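Local coordinates for protein elastinolytic metalloprotease (Pseudoalteromonas sp. CF6-2, PDB 6IK4) that is a zinc-dependent M23-family metalloprotease with elastinolytic activity that probably acts as an endopeptidase, with peptidoglycan of Gram-positive bacteria a likely target, at residues Gln50-Gly55 with Thr75-Met80. Residues are numbered along the deposited sequence; the frame is centred on the assembly and turned at random.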
loop_
_atom_site.group_PDB
_atom_site.type_symbol
_atom_site.label_atom_id
_atom_site.label_comp_id
_atom_site.label_asym_id
_atom_site.label_seq_id
_atom_site.Cartn_x
_atom_site.Cartn_y
_atom_site.Cartn_z
ATOM N N GLN A 50 -2.530 -7.715 4.086
ATOM C CA GLN A 50 -1.775 -7.982 5.307
ATOM C C GLN A 50 -1.064 -6.719 5.787
ATOM O O GLN A 50 -0.595 -5.912 4.983
ATOM C CB GLN A 50 -0.727 -9.079 5.080
ATOM C CG GLN A 50 -1.319 -10.432 4.690
ATOM C CD GLN A 50 -0.263 -11.429 4.268
ATOM O OE1 GLN A 50 0.927 -11.261 4.557
ATOM N NE2 GLN A 50 -0.693 -12.479 3.576
ATOM N N ALA A 51 -0.974 -6.561 7.110
ATOM C CA ALA A 51 -0.175 -5.476 7.675
ATOM C C ALA A 51 1.282 -5.609 7.236
ATOM O O ALA A 51 1.900 -6.670 7.406
ATOM C CB ALA A 51 -0.264 -5.482 9.207
ATOM N N ALA A 52 1.830 -4.520 6.677
ATOM C CA ALA A 52 3.216 -4.490 6.211
ATOM C C ALA A 52 4.223 -4.556 7.355
ATOM O O ALA A 52 5.405 -4.819 7.102
ATOM C CB ALA A 52 3.469 -3.215 5.392
ATOM N N HIS A 53 3.775 -4.336 8.585
ATOM C CA HIS A 53 4.606 -4.301 9.790
ATOM C C HIS A 53 3.657 -4.269 10.985
ATOM O O HIS A 53 2.440 -4.165 10.824
ATOM C CB HIS A 53 5.512 -3.072 9.799
ATOM C CG HIS A 53 4.745 -1.790 9.715
ATOM N ND1 HIS A 53 4.173 -1.185 10.816
ATOM C CD2 HIS A 53 4.390 -1.040 8.646
ATOM C CE1 HIS A 53 3.522 -0.100 10.431
ATOM N NE2 HIS A 53 3.637 0.009 9.117
ATOM N N GLY A 54 4.229 -4.337 12.197
ATOM C CA GLY A 54 3.424 -4.274 13.403
ATOM C C GLY A 54 3.194 -2.852 13.902
ATOM O O GLY A 54 3.873 -1.907 13.494
ATOM N N GLY A 55 2.199 -2.699 14.770
ATOM C CA GLY A 55 1.938 -1.404 15.361
ATOM C C GLY A 55 0.510 -1.274 15.863
ATOM O O GLY A 55 -0.227 -2.253 15.978
ATOM N N THR A 75 2.009 2.862 8.030
ATOM C CA THR A 75 1.467 2.609 6.706
ATOM C C THR A 75 -0.043 2.784 6.757
ATOM O O THR A 75 -0.700 2.356 7.712
ATOM C CB THR A 75 1.852 1.214 6.194
ATOM O OG1 THR A 75 1.571 0.217 7.193
ATOM C CG2 THR A 75 3.345 1.187 5.857
ATOM N N ASN A 76 -0.581 3.426 5.729
ATOM C CA ASN A 76 -2.006 3.688 5.626
ATOM C C ASN A 76 -2.554 2.882 4.460
ATOM O O ASN A 76 -1.868 2.710 3.449
ATOM C CB ASN A 76 -2.259 5.182 5.432
ATOM C CG ASN A 76 -3.662 5.591 5.823
ATOM O OD1 ASN A 76 -3.913 5.942 6.975
ATOM N ND2 ASN A 76 -4.593 5.534 4.865
ATOM N N TYR A 77 -3.775 2.361 4.626
ATOM C CA TYR A 77 -4.418 1.464 3.670
ATOM C C TYR A 77 -5.794 2.035 3.360
ATOM O O TYR A 77 -6.661 2.042 4.237
ATOM C CB TYR A 77 -4.551 0.042 4.241
ATOM C CG TYR A 77 -3.237 -0.523 4.752
ATOM C CD1 TYR A 77 -2.702 -0.111 5.980
ATOM C CD2 TYR A 77 -2.523 -1.452 4.003
ATOM C CE1 TYR A 77 -1.485 -0.610 6.439
ATOM C CE2 TYR A 77 -1.311 -1.960 4.458
ATOM C CZ TYR A 77 -0.788 -1.528 5.664
ATOM O OH TYR A 77 0.426 -2.028 6.111
ATOM N N TYR A 78 -6.011 2.465 2.116
ATOM C CA TYR A 78 -7.255 3.107 1.717
ATOM C C TYR A 78 -7.911 2.308 0.586
ATOM O O TYR A 78 -7.261 1.502 -0.088
ATOM C CB TYR A 78 -7.013 4.580 1.305
ATOM C CG TYR A 78 -8.295 5.345 1.044
ATOM C CD1 TYR A 78 -9.206 5.580 2.068
ATOM C CD2 TYR A 78 -8.613 5.799 -0.230
ATOM C CE1 TYR A 78 -10.403 6.266 1.831
ATOM C CE2 TYR A 78 -9.802 6.486 -0.472
ATOM C CZ TYR A 78 -10.691 6.708 0.562
ATOM O OH TYR A 78 -11.880 7.388 0.318
ATOM N N HIS A 79 -9.229 2.515 0.425
ATOM C CA HIS A 79 -10.109 1.709 -0.444
ATOM C C HIS A 79 -10.396 0.328 0.151
ATOM O O HIS A 79 -10.500 -0.655 -0.584
ATOM C CB HIS A 79 -9.558 1.540 -1.868
ATOM C CG HIS A 79 -9.198 2.815 -2.559
ATOM N ND1 HIS A 79 -10.071 3.875 -2.679
ATOM C CD2 HIS A 79 -8.069 3.177 -3.216
ATOM C CE1 HIS A 79 -9.486 4.844 -3.365
ATOM N NE2 HIS A 79 -8.270 4.447 -3.700
ATOM N N MET A 80 -10.566 0.251 1.473
ATOM C CA MET A 80 -10.681 -1.020 2.177
ATOM C C MET A 80 -12.138 -1.387 2.451
ATOM O O MET A 80 -13.049 -0.556 2.376
ATOM C CB MET A 80 -9.916 -0.966 3.512
ATOM C CG MET A 80 -8.421 -0.671 3.384
ATOM S SD MET A 80 -7.589 -2.030 2.543
ATOM C CE MET A 80 -7.704 -3.353 3.743
#
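A buried polar contact joins the loop between strands 48-50 and 55-61 to the side chains of Thr75 and Tyr77 on strand 73-81, with Tyr77, Thr75 and His53 forming a chain of hydrogen bonds. Its first link runs from the backbone N of Ala52 to the OH of Tyr77, 2.9 Å long and nearly straight at 169°. CB of Ala52 lies 3.3 Å from Tyr77 OH, so the methyl rests against the oxygen that accepts from the same residue's N-H. Tyr77 OH is also bonded to OG1 of Thr75, two residues earlier on the same side of the strand, at 2.7 Å; either hydroxyl could be the donor. From there the chain reaches the His53 ring, whose NE2 stands 2.8 Å from Thr75 OG1, although the 118° angle at the hydrogen makes this bond weak. The Thr75 methyl comes alongside the same ring atoms, with CG2 3.5 Å from His53 NE2. The other ring nitrogen, ND1, donates to Gly54 O at 2.8 Å, with the acceptor close to the ring plane but the donor well above the carbonyl plane. With CG of His53 between its backbone N and carbonyl carbon (chi1 58°), the ring is placed with ND1 by Gly54 O and NE2 by Thr75. This is the interior of the antiparallel M23 beta-sheet core, where Leu97, Ile65 and Val67 touch the Tyr77 side chain and the Phe121 ring meets its ring. Replacing His53 with a leucine would probably leave Gly54 O and Thr75 OG1 without their imidazole partners and lose the edge-to-face pairing with Phe3. At the break in strand 73-81, His79, a predicted proton donor/acceptor, meets the ring of His118, while the Tyr77 side chain lies about 7 Å from that of zinc ligand His120.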